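Local coordinates for uncharacterized protein (Bifidobacterium adolescentis ATCC 15703, PDB 3CPG) that probably binds pyridoxal 5'-phosphate and helps to control the cell's supply of this cofactor, as a TIM-barrel member of the YggS/PROSC family, at residues L33-A38 with G245-M250; R79-T84 with S125-K130; A37-Q42 with L252-G257. All blocks are in the same frame, centred on the assembly; numbering follows the deposited sequence.

Contact 1: residues L33-A38 with G245-M250; sequences LDRIAA and GMTGDM. With ACT (acetate ion), chain B.
The flat guanidinium of Arg35 meets Met250 with one face and Thr247 at its edge. This joins helix 19-42, on the outside of a TIM barrel, to the loop between strand 241-243 and helix 250-255. Met250, present as selenomethionine, sets CE over the centre of the group, 3.7 Å above its plane. At the edge, Arg35 NH2 donates to Thr247 O at 3.1 Å. The bond is fairly straight, 153° at the hydrogen, and lies in the carbonyl plane, though the oxygen is tilted from the guanidinium plane. The Arg35 and Met250 side chains cross at about a right angle. Met250 CG sits between its backbone N and carbonyl carbon (chi1 66°), and a bend at chi3 turns CE over the guanidinium. Next to this, Ile36 CG1 touches Met250 SE at 4.3 Å. Arg35 NH2 also forms a salt bridge with Glu251. An alanine here would remove the guanidinium and would probably leave Glu251 without this charged mate and Met250 CE without the flat group it packs on. On the barrel side the loop binds an acetate ion, together with the backbone N of Gly264 and Thr265. The site is consistent with the cofactor phosphate pocket of this family. Thr247 grips acetate OXT twice, with its N at 3.1 Å and with its OG1 at 2.7 Å.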
ATOM      1  N   LEU A  33       6.320   3.250 -14.704  1.00  8.07           N
ATOM      2  CA  LEU A  33       7.354   2.237 -14.530  1.00  8.05           C
ATOM      3  C   LEU A  33       8.698   2.806 -14.955  1.00  9.77           C
ATOM      4  O   LEU A  33       9.718   2.543 -14.313  1.00  9.24           O
ATOM      5  CB  LEU A  33       7.036   0.984 -15.345  1.00  8.81           C
ATOM      6  CG  LEU A  33       5.893   0.133 -14.793  1.00  8.44           C
ATOM      7  CD1 LEU A  33       5.627  -1.035 -15.731  1.00  9.03           C
ATOM      8  CD2 LEU A  33       6.253  -0.366 -13.398  1.00 10.03           C
ATOM      9  N   ASP A  34       8.700   3.587 -16.034  1.00  9.25           N
ATOM     10  CA  ASP A  34       9.935   4.199 -16.507  1.00 10.45           C
ATOM     11  C   ASP A  34      10.437   5.204 -15.473  1.00 10.01           C
ATOM     12  O   ASP A  34      11.635   5.286 -15.212  1.00 11.16           O
ATOM     13  CB  ASP A  34       9.727   4.909 -17.852  1.00 11.49           C
ATOM     14  CG  ASP A  34       9.502   3.940 -19.005  1.00 14.26           C
ATOM     15  OD1 ASP A  34       9.880   2.756 -18.887  1.00 15.77           O
ATOM     16  OD2 ASP A  34       8.959   4.373 -20.042  1.00 17.88           O
ATOM     17  N   ARG A  35       9.522   5.970 -14.884  1.00  9.21           N
ATOM     18  CA  ARG A  35       9.904   6.954 -13.871  1.00  9.83           C
ATOM     19  C   ARG A  35      10.517   6.249 -12.671  1.00  9.58           C
ATOM     20  O   ARG A  35      11.511   6.709 -12.105  1.00  8.90           O
ATOM     21  CB  ARG A  35       8.690   7.771 -13.416  1.00  9.83           C
ATOM     22  CG  ARG A  35       8.234   8.814 -14.416  1.00 12.09           C
ATOM     23  CD  ARG A  35       6.973   9.520 -13.941  1.00 12.92           C
ATOM     24  NE  ARG A  35       7.175  10.225 -12.677  1.00 12.75           N
ATOM     25  CZ  ARG A  35       6.219  10.885 -12.033  1.00 15.58           C
ATOM     26  NH1 ARG A  35       4.990  10.929 -12.532  1.00 15.71           N
ATOM     27  NH2 ARG A  35       6.493  11.517 -10.899  1.00 13.65           N
ATOM     28  N   ILE A  36       9.917   5.134 -12.273  1.00  7.48           N
ATOM     29  CA  ILE A  36      10.438   4.375 -11.146  1.00  6.82           C
ATOM     30  C   ILE A  36      11.859   3.917 -11.466  1.00  7.73           C
ATOM     31  O   ILE A  36      12.769   4.089 -10.656  1.00  8.43           O
ATOM     32  CB  ILE A  36       9.530   3.161 -10.833  1.00  5.78           C
ATOM     33  CG1 ILE A  36       8.173   3.671 -10.329  1.00  5.51           C
ATOM     34  CG2 ILE A  36      10.187   2.251  -9.792  1.00  7.00           C
ATOM     35  CD1 ILE A  36       7.137   2.585 -10.084  1.00  8.95           C
ATOM     36  N   ALA A  37      12.053   3.348 -12.653  1.00  7.18           N
ATOM     37  CA  ALA A  37      13.377   2.888 -13.062  1.00  8.19           C
ATOM     38  C   ALA A  37      14.377   4.045 -13.069  1.00  9.13           C
ATOM     39  O   ALA A  37      15.499   3.905 -12.583  1.00 10.16           O
ATOM     40  CB  ALA A  37      13.307   2.251 -14.444  1.00  7.57           C
ATOM     41  N   ALA A  38      13.967   5.190 -13.611  1.00  8.28           N
ATOM     42  CA  ALA A  38      14.847   6.355 -13.663  1.00  9.52           C
ATOM     43  C   ALA A  38      15.195   6.839 -12.255  1.00  9.47           C
ATOM     44  O   ALA A  38      16.325   7.256 -11.994  1.00  9.64           O
ATOM     45  CB  ALA A  38      14.184   7.486 -14.460  1.00  8.13           C
ATOM     46  N   GLY A 245       5.403   7.765  -1.195  1.00  5.50           N
ATOM     47  CA  GLY A 245       5.620   8.340  -2.507  1.00  6.00           C
ATOM     48  C   GLY A 245       4.410   8.074  -3.380  1.00  7.49           C
ATOM     49  O   GLY A 245       3.909   6.952  -3.437  1.00  7.12           O
HETATM   50  N   MSE A 246       3.927   9.113  -4.046  1.00  7.68           N
HETATM   51  CA  MSE A 246       2.778   8.991  -4.927  1.00  8.44           C
HETATM   52  C   MSE A 246       3.114   9.729  -6.215  1.00  8.59           C
HETATM   53  O   MSE A 246       4.289   9.983  -6.487  1.00  7.71           O
HETATM   54  CB  MSE A 246       1.540   9.576  -4.251  1.00 12.28           C
HETATM   55  CG  MSE A 246       1.238   8.882  -2.932  1.00 16.46           C
HETATM   56 SE   MSE A 246      -0.466   9.329  -2.128  1.00 29.13          SE
HETATM   57  CE  MSE A 246      -0.002  11.102  -1.603  1.00 21.61           C
ATOM     58  N   THR A 247       2.103  10.075  -7.004  1.00  8.57           N
ATOM     59  CA  THR A 247       2.347  10.752  -8.277  1.00  9.84           C
ATOM     60  C   THR A 247       3.228  11.999  -8.213  1.00 11.05           C
ATOM     61  O   THR A 247       4.132  12.165  -9.030  1.00 12.54           O
ATOM     62  CB  THR A 247       1.018  11.141  -8.970  1.00  9.12           C
ATOM     63  OG1 THR A 247       0.293   9.955  -9.315  1.00  8.87           O
ATOM     64  CG2 THR A 247       1.290  11.944 -10.245  1.00  9.78           C
ATOM     65  N   GLY A 248       2.975  12.867  -7.240  1.00 10.44           N
ATOM     66  CA  GLY A 248       3.737  14.101  -7.151  1.00 10.69           C
ATOM     67  C   GLY A 248       5.094  14.090  -6.472  1.00 11.96           C
ATOM     68  O   GLY A 248       5.874  15.028  -6.646  1.00 13.60           O
ATOM     69  N   ASP A 249       5.397  13.041  -5.717  1.00  9.58           N
ATOM     70  CA  ASP A 249       6.674  13.002  -5.016  1.00  9.83           C
ATOM     71  C   ASP A 249       7.368  11.645  -5.011  1.00 10.09           C
ATOM     72  O   ASP A 249       8.222  11.397  -4.156  1.00 10.79           O
ATOM     73  CB  ASP A 249       6.469  13.462  -3.567  1.00  9.11           C
ATOM     74  CG  ASP A 249       5.491  12.579  -2.813  1.00 11.33           C
ATOM     75  OD1 ASP A 249       5.176  11.487  -3.330  1.00 11.71           O
ATOM     76  OD2 ASP A 249       5.042  12.959  -1.708  1.00 11.30           O
HETATM   77  N   MSE A 250       7.035  10.767  -5.954  1.00 10.46           N
HETATM   78  CA  MSE A 250       7.664   9.447  -5.956  1.00  9.94           C
HETATM   79  C   MSE A 250       9.186   9.461  -6.144  1.00 10.26           C
HETATM   80  O   MSE A 250       9.890   8.615  -5.589  1.00  8.02           O
HETATM   81  CB  MSE A 250       7.011   8.523  -6.998  1.00 12.50           C
HETATM   82  CG  MSE A 250       7.207   8.916  -8.444  1.00 14.99           C
HETATM   83 SE   MSE A 250       6.502   7.554  -9.643  1.00 25.44          SE
HETATM   84  CE  MSE A 250       4.711   8.200  -9.779  1.00 20.22           C
TER
HETATM   85  C   ACT B 301      -1.816  10.023  -6.781  1.00 11.27           C
HETATM   86  O   ACT B 301      -2.923   9.760  -7.215  1.00 11.57           O
HETATM   87  OXT ACT B 301      -0.877   9.279  -7.015  1.00  8.36           O
HETATM   88  CH3 ACT B 301      -1.609  11.268  -5.955  1.00 13.68           C

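Contact 2: residues R79-T84 with S125-K130; sequences RPQEVT and SNKIGK
Two successive bends, chi2 -73° and chi3 -74°, curl the Lys127 chain over Pro80 and carry its amine to Gln81. Lys127 CE presses against Pro80 CB at 3.5 Å, tighter than usual for two carbons. The Lys127 CB packs against the same ring, 4.0 Å from Pro80 CG. Gln81 crosses the lysine at about a right angle, and its CG lies 3.7 Å from Lys127 NZ. Thr84 has OG1 between the backbone N and the carbonyl carbon (chi1 65°). There Thr84 OG1 donates to Gln81 O at 2.8 Å, meeting it from above the carbonyl plane. The methyl is the branch that reaches the other segment, with Thr84 CG2 4.0 Å from Lys130 O. No direct hydrogen bond joins the two segments. One water does: it accepts from Lys127 NZ at 2.6 Å and donates to Thr84 OG1. Leu123, in the loop after strand 113-119, packs on both Pro80 and Ile128. Helices 80-96 and 128-131 follow strands 75-77 and 113-119, which pair in parallel. Helices that follow adjacent parallel strands and pack side by side are characteristic of the TIM barrel.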
ATOM      1  N   ARG A  79     -11.313   2.816   0.040  1.00  7.83           N
ATOM      2  CA  ARG A  79     -12.520   2.531   0.807  1.00  8.27           C
ATOM      3  C   ARG A  79     -12.963   1.076   0.813  1.00  7.67           C
ATOM      4  O   ARG A  79     -12.990   0.419  -0.226  1.00  7.97           O
ATOM      5  CB  ARG A  79     -13.678   3.388   0.287  1.00  9.34           C
ATOM      6  CG  ARG A  79     -13.420   4.888   0.297  1.00 14.05           C
ATOM      7  CD  ARG A  79     -14.665   5.651  -0.121  1.00 16.71           C
ATOM      8  NE  ARG A  79     -15.127   5.256  -1.450  1.00 20.21           N
ATOM      9  CZ  ARG A  79     -16.266   5.665  -1.999  1.00 22.90           C
ATOM     10  NH1 ARG A  79     -17.068   6.486  -1.332  1.00 24.21           N
ATOM     11  NH2 ARG A  79     -16.607   5.253  -3.213  1.00 22.49           N
ATOM     12  N   PRO A  80     -13.326   0.554   1.996  1.00  7.86           N
ATOM     13  CA  PRO A  80     -13.778  -0.834   2.106  1.00  7.48           C
ATOM     14  C   PRO A  80     -14.967  -1.125   1.191  1.00  6.67           C
ATOM     15  O   PRO A  80     -15.101  -2.234   0.680  1.00  9.12           O
ATOM     16  CB  PRO A  80     -14.139  -0.959   3.584  1.00  8.34           C
ATOM     17  CG  PRO A  80     -13.134  -0.071   4.240  1.00  7.89           C
ATOM     18  CD  PRO A  80     -13.126   1.148   3.333  1.00  8.10           C
ATOM     19  N   GLN A  81     -15.824  -0.128   0.980  1.00  8.62           N
ATOM     20  CA  GLN A  81     -16.998  -0.311   0.127  1.00  9.09           C
ATOM     21  C   GLN A  81     -16.588  -0.602  -1.310  1.00  8.62           C
ATOM     22  O   GLN A  81     -17.270  -1.343  -2.019  1.00  9.19           O
ATOM     23  CB  GLN A  81     -17.896   0.929   0.153  1.00 12.31           C
ATOM     24  CG  GLN A  81     -18.109   1.516   1.537  1.00 18.27           C
ATOM     25  CD  GLN A  81     -17.145   2.652   1.835  1.00 21.22           C
ATOM     26  OE1 GLN A  81     -17.145   3.675   1.144  1.00 25.96           O
ATOM     27  NE2 GLN A  81     -16.322   2.483   2.866  1.00 11.26           N
ATOM     28  N   GLU A  82     -15.480  -0.013  -1.747  1.00  8.55           N
ATOM     29  CA  GLU A  82     -15.007  -0.259  -3.103  1.00  7.15           C
ATOM     30  C   GLU A  82     -14.350  -1.629  -3.153  1.00  7.07           C
ATOM     31  O   GLU A  82     -14.375  -2.303  -4.181  1.00  7.18           O
ATOM     32  CB  GLU A  82     -14.024   0.829  -3.544  1.00  8.60           C
ATOM     33  CG  GLU A  82     -14.689   2.174  -3.800  1.00 10.41           C
ATOM     34  CD  GLU A  82     -13.786   3.136  -4.542  1.00 14.12           C
ATOM     35  OE1 GLU A  82     -13.287   2.761  -5.624  1.00 12.22           O
ATOM     36  OE2 GLU A  82     -13.571   4.264  -4.047  1.00 19.16           O
ATOM     37  N   VAL A  83     -13.759  -2.048  -2.038  1.00  7.01           N
ATOM     38  CA  VAL A  83     -13.141  -3.364  -1.983  1.00  6.78           C
ATOM     39  C   VAL A  83     -14.246  -4.395  -2.192  1.00  8.25           C
ATOM     40  O   VAL A  83     -14.128  -5.289  -3.030  1.00  9.98           O
ATOM     41  CB  VAL A  83     -12.463  -3.618  -0.612  1.00  6.78           C
ATOM     42  CG1 VAL A  83     -12.045  -5.080  -0.495  1.00  6.14           C
ATOM     43  CG2 VAL A  83     -11.249  -2.720  -0.463  1.00  6.67           C
ATOM     44  N   THR A  84     -15.333  -4.255  -1.441  1.00  8.97           N
ATOM     45  CA  THR A  84     -16.440  -5.195  -1.546  1.00  9.37           C
ATOM     46  C   THR A  84     -17.106  -5.169  -2.919  1.00  8.44           C
ATOM     47  O   THR A  84     -17.496  -6.208  -3.445  1.00  8.88           O
ATOM     48  CB  THR A  84     -17.498  -4.931  -0.451  1.00 11.70           C
ATOM     49  OG1 THR A  84     -18.096  -3.645  -0.650  1.00 18.42           O
ATOM     50  CG2 THR A  84     -16.847  -4.959   0.921  1.00 11.97           C
ATOM     51  N   SER A 125     -13.433   0.848  12.124  1.00  6.20           N
ATOM     52  CA  SER A 125     -13.476  -0.414  12.857  1.00  6.40           C
ATOM     53  C   SER A 125     -14.562  -1.417  12.465  1.00  6.11           C
ATOM     54  O   SER A 125     -14.296  -2.615  12.367  1.00  6.93           O
ATOM     55  CB  SER A 125     -13.563  -0.132  14.359  1.00  6.80           C
ATOM     56  OG  SER A 125     -12.437   0.613  14.794  1.00 12.84           O
ATOM     57  N   ASN A 126     -15.782  -0.943  12.241  1.00  5.88           N
ATOM     58  CA  ASN A 126     -16.851  -1.863  11.888  1.00  7.34           C
ATOM     59  C   ASN A 126     -16.794  -2.330  10.437  1.00  7.10           C
ATOM     60  O   ASN A 126     -17.689  -3.026   9.973  1.00  7.94           O
ATOM     61  CB  ASN A 126     -18.223  -1.248  12.220  1.00  7.89           C
ATOM     62  CG  ASN A 126     -18.579  -0.060  11.342  1.00  7.57           C
ATOM     63  OD1 ASN A 126     -17.710   0.615  10.795  1.00 10.13           O
ATOM     64  ND2 ASN A 126     -19.876   0.214  11.228  1.00 11.13           N
ATOM     65  N   LYS A 127     -15.722  -1.960   9.736  1.00  7.23           N
ATOM     66  CA  LYS A 127     -15.531  -2.358   8.340  1.00  7.62           C
ATOM     67  C   LYS A 127     -14.379  -3.358   8.198  1.00  7.62           C
ATOM     68  O   LYS A 127     -14.098  -3.838   7.101  1.00  6.41           O
ATOM     69  CB  LYS A 127     -15.237  -1.129   7.468  1.00  8.17           C
ATOM     70  CG  LYS A 127     -16.354  -0.095   7.432  1.00 12.53           C
ATOM     71  CD  LYS A 127     -17.546  -0.570   6.617  1.00 18.40           C
ATOM     72  CE  LYS A 127     -17.237  -0.536   5.123  1.00 22.83           C
ATOM     73  NZ  LYS A 127     -18.404  -0.953   4.292  1.00 26.04           N
ATOM     74  N   ILE A 128     -13.703  -3.662   9.300  1.00  5.79           N
ATOM     75  CA  ILE A 128     -12.590  -4.608   9.252  1.00  6.69           C
ATOM     76  C   ILE A 128     -13.045  -5.949   8.680  1.00  6.79           C
ATOM     77  O   ILE A 128     -12.396  -6.517   7.800  1.00  5.18           O
ATOM     78  CB  ILE A 128     -11.999  -4.844  10.657  1.00  4.88           C
ATOM     79  CG1 ILE A 128     -11.448  -3.527  11.205  1.00  6.09           C
ATOM     80  CG2 ILE A 128     -10.897  -5.906  10.588  1.00  5.74           C
ATOM     81  CD1 ILE A 128     -10.958  -3.615  12.634  1.00  7.50           C
ATOM     82  N   GLY A 129     -14.167  -6.448   9.187  1.00  8.23           N
ATOM     83  CA  GLY A 129     -14.691  -7.716   8.717  1.00  9.12           C
ATOM     84  C   GLY A 129     -14.993  -7.722   7.231  1.00  9.95           C
ATOM     85  O   GLY A 129     -15.008  -8.777   6.602  1.00  9.69           O
ATOM     86  N   LYS A 130     -15.232  -6.545   6.663  1.00 10.12           N
ATOM     87  CA  LYS A 130     -15.530  -6.431   5.238  1.00 11.13           C
ATOM     88  C   LYS A 130     -14.283  -6.635   4.375  1.00  9.60           C
ATOM     89  O   LYS A 130     -14.376  -7.122   3.246  1.00  9.92           O
ATOM     90  CB  LYS A 130     -16.118  -5.051   4.924  1.00 13.13           C
ATOM     91  CG  LYS A 130     -17.451  -4.754   5.591  1.00 16.88           C
ATOM     92  CD  LYS A 130     -18.570  -5.599   5.003  1.00 20.78           C
ATOM     93  CE  LYS A 130     -19.920  -5.198   5.583  1.00 23.12           C
ATOM     94  NZ  LYS A 130     -21.043  -5.934   4.935  1.00 26.27           N
TER
HETATM   95  O   HOH W   1     -18.337  -2.721   2.355  1.00 26.33           O

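Contact 3: residues A37-Q42 with L252-G257; sequences AAAEEQ and LAIAEG
Ile254 and Ala39 face each other: the bond from CA to CB of each is directed at the other segment. The methyl of Ala39 rests against both branch ends of Ile254, CD1 and CG2. Ile254 CD1 touches Ala39 CB at 3.6 Å, and Ile254 CG2 reaches the same Ala39 CB at 3.8 Å. Ile254 CB is only a little farther, 4.0 Å from Ala39 CB. CG2 stands anti to the backbone N of Ile254 (chi1 -66° for CG1), and this aims it past the methyl at the backbone of helix 19-42. It meets Ala39 C and then Glu40 N, the latter 4.0 Å from Ile254 CG2.

Glu40 turns the other way. Its CB leads away from helix 250-255, yet the near flank of the chain still brushes the isoleucine, with Glu40 CG 4.3 Å from Ile254 CG2. The carboxylate goes on to Val50, whose backbone N is hydrogen-bonded to Glu40 OE2. Val50 also packs on Ile254, so the loop before strand 51-55 also borders this side chain.

The small alanine lets the two helices of this TIM barrel come close, with 6.3 Å between Ala39 CA and Ile254 CA. Helix 250-255 ends just beyond in a Schellman motif. Gly257, with positive phi, is its C-prime residue, and its N bonds to Ile254 O, which also accepts from Arg45. No hydrogen bond or salt bridge joins the two segments, so the contact rests on apolar fit, with nearby polar groups such as the Glu40 carboxylate held by partners outside it.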
ATOM      1  N   ALA A  37      12.053   3.348 -12.653  1.00  7.18           N
ATOM      2  CA  ALA A  37      13.377   2.888 -13.062  1.00  8.19           C
ATOM      3  C   ALA A  37      14.377   4.045 -13.069  1.00  9.13           C
ATOM      4  O   ALA A  37      15.499   3.905 -12.583  1.00 10.16           O
ATOM      5  CB  ALA A  37      13.307   2.251 -14.444  1.00  7.57           C
ATOM      6  N   ALA A  38      13.967   5.190 -13.611  1.00  8.28           N
ATOM      7  CA  ALA A  38      14.847   6.355 -13.663  1.00  9.52           C
ATOM      8  C   ALA A  38      15.195   6.839 -12.255  1.00  9.47           C
ATOM      9  O   ALA A  38      16.325   7.256 -11.994  1.00  9.64           O
ATOM     10  CB  ALA A  38      14.184   7.486 -14.460  1.00  8.13           C
ATOM     11  N   ALA A  39      14.220   6.774 -11.351  1.00  8.70           N
ATOM     12  CA  ALA A  39      14.427   7.208  -9.971  1.00  8.47           C
ATOM     13  C   ALA A  39      15.394   6.280  -9.249  1.00  8.56           C
ATOM     14  O   ALA A  39      16.231   6.732  -8.475  1.00  8.41           O
ATOM     15  CB  ALA A  39      13.099   7.254  -9.232  1.00  8.12           C
ATOM     16  N   GLU A  40      15.268   4.979  -9.489  1.00  8.71           N
ATOM     17  CA  GLU A  40      16.158   4.014  -8.851  1.00  9.83           C
ATOM     18  C   GLU A  40      17.589   4.267  -9.324  1.00 10.65           C
ATOM     19  O   GLU A  40      18.527   4.256  -8.530  1.00 11.21           O
ATOM     20  CB  GLU A  40      15.737   2.585  -9.204  1.00  8.64           C
ATOM     21  CG  GLU A  40      14.330   2.224  -8.745  1.00 10.18           C
ATOM     22  CD  GLU A  40      13.918   0.824  -9.165  1.00 11.45           C
ATOM     23  OE1 GLU A  40      14.131   0.474 -10.346  1.00 12.52           O
ATOM     24  OE2 GLU A  40      13.375   0.079  -8.321  1.00 10.91           O
ATOM     25  N   GLU A  41      17.738   4.500 -10.623  1.00 11.78           N
ATOM     26  CA  GLU A  41      19.043   4.766 -11.226  1.00 13.22           C
ATOM     27  C   GLU A  41      19.691   6.002 -10.600  1.00 13.83           C
ATOM     28  O   GLU A  41      20.868   5.986 -10.237  1.00 13.19           O
ATOM     29  CB  GLU A  41      18.876   4.980 -12.737  1.00 13.77           C
ATOM     30  CG  GLU A  41      20.151   5.368 -13.491  1.00 16.97           C
ATOM     31  CD  GLU A  41      21.128   4.217 -13.650  1.00 17.70           C
ATOM     32  OE1 GLU A  41      20.801   3.086 -13.237  1.00 20.26           O
ATOM     33  OE2 GLU A  41      22.229   4.444 -14.198  1.00 18.43           O
ATOM     34  N   GLN A  42      18.912   7.070 -10.466  1.00 13.82           N
ATOM     35  CA  GLN A  42      19.412   8.315  -9.897  1.00 14.66           C
ATOM     36  C   GLN A  42      19.839   8.141  -8.442  1.00 14.39           C
ATOM     37  O   GLN A  42      20.820   8.743  -7.998  1.00 14.89           O
ATOM     38  CB  GLN A  42      18.335   9.401 -10.000  1.00 17.69           C
ATOM     39  CG  GLN A  42      18.750  10.763  -9.460  1.00 22.11           C
ATOM     40  CD  GLN A  42      19.941  11.351 -10.198  1.00 24.85           C
ATOM     41  OE1 GLN A  42      19.940  11.451 -11.424  1.00 26.35           O
ATOM     42  NE2 GLN A  42      20.961  11.750  -9.448  1.00 27.43           N
ATOM     43  N   LEU A 252      11.322  11.620  -4.974  1.00  9.51           N
ATOM     44  CA  LEU A 252      11.907  11.908  -3.666  1.00 10.51           C
ATOM     45  C   LEU A 252      11.766  10.712  -2.722  1.00  8.99           C
ATOM     46  O   LEU A 252      12.680  10.388  -1.963  1.00  9.45           O
ATOM     47  CB  LEU A 252      11.227  13.134  -3.048  1.00 13.29           C
ATOM     48  CG  LEU A 252      11.384  14.458  -3.801  1.00 17.31           C
ATOM     49  CD1 LEU A 252      10.471  15.508  -3.187  1.00 19.05           C
ATOM     50  CD2 LEU A 252      12.837  14.909  -3.752  1.00 19.13           C
ATOM     51  N   ALA A 253      10.615  10.054  -2.775  1.00  7.90           N
ATOM     52  CA  ALA A 253      10.374   8.897  -1.925  1.00  6.10           C
ATOM     53  C   ALA A 253      11.384   7.809  -2.250  1.00  5.80           C
ATOM     54  O   ALA A 253      11.962   7.194  -1.359  1.00  7.66           O
ATOM     55  CB  ALA A 253       8.957   8.369  -2.143  1.00  5.14           C
ATOM     56  N   ILE A 254      11.599   7.574  -3.536  1.00  6.13           N
ATOM     57  CA  ILE A 254      12.536   6.543  -3.948  1.00  6.24           C
ATOM     58  C   ILE A 254      13.965   6.910  -3.548  1.00  6.50           C
ATOM     59  O   ILE A 254      14.748   6.042  -3.160  1.00  6.80           O
ATOM     60  CB  ILE A 254      12.414   6.280  -5.462  1.00  5.14           C
ATOM     61  CG1 ILE A 254      11.029   5.683  -5.749  1.00  6.53           C
ATOM     62  CG2 ILE A 254      13.508   5.328  -5.927  1.00  7.44           C
ATOM     63  CD1 ILE A 254      10.698   5.518  -7.212  1.00  6.90           C
ATOM     64  N   ALA A 255      14.299   8.195  -3.618  1.00  6.92           N
ATOM     65  CA  ALA A 255      15.629   8.640  -3.219  1.00  7.87           C
ATOM     66  C   ALA A 255      15.831   8.366  -1.730  1.00  8.13           C
ATOM     67  O   ALA A 255      16.956   8.127  -1.282  1.00  9.80           O
ATOM     68  CB  ALA A 255      15.800  10.135  -3.500  1.00  8.67           C
ATOM     69  N   GLU A 256      14.741   8.400  -0.963  1.00  7.40           N
ATOM     70  CA  GLU A 256      14.814   8.168   0.477  1.00  8.03           C
ATOM     71  C   GLU A 256      14.561   6.722   0.916  1.00  7.46           C
ATOM     72  O   GLU A 256      14.366   6.456   2.101  1.00  8.32           O
ATOM     73  CB  GLU A 256      13.854   9.109   1.215  1.00  7.63           C
ATOM     74  CG  GLU A 256      14.236  10.596   1.168  1.00 10.80           C
ATOM     75  CD  GLU A 256      15.626  10.884   1.724  1.00 12.97           C
ATOM     76  OE1 GLU A 256      16.041  10.220   2.698  1.00 12.60           O
ATOM     77  OE2 GLU A 256      16.300  11.795   1.192  1.00 16.41           O
ATOM     78  N   GLY A 257      14.541   5.792  -0.036  1.00  7.12           N
ATOM     79  CA  GLY A 257      14.365   4.389   0.315  1.00  6.25           C
ATOM     80  C   GLY A 257      13.020   3.695   0.165  1.00  5.71           C
ATOM     81  O   GLY A 257      12.871   2.552   0.600  1.00  4.96           O
TER

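From the N terminus, helix 19-42 comes first and supplies one side of two contacts. Residues 33-38 meet 245-250 in contact 1 and 37-42 meet 252-257 in contact 3, so each closes a loop of over 200 residues. Contact 2 is nested inside both loops. It joins 79-84 to 125-130 after only 40 intervening residues, tying helices 80-96 and 128-131, which follow adjacent strands. Contacts 1 and 3 share Ala37 and Ala38 and touch directly, as where Ile36 CA meets Ile254 CD1. Together they fasten helix 19-42 to the loop and helix that precede the last strand, 260-263. Contact 2 lies on the opposite side of the chain's centre, about 29 Å from contact 1 between centres.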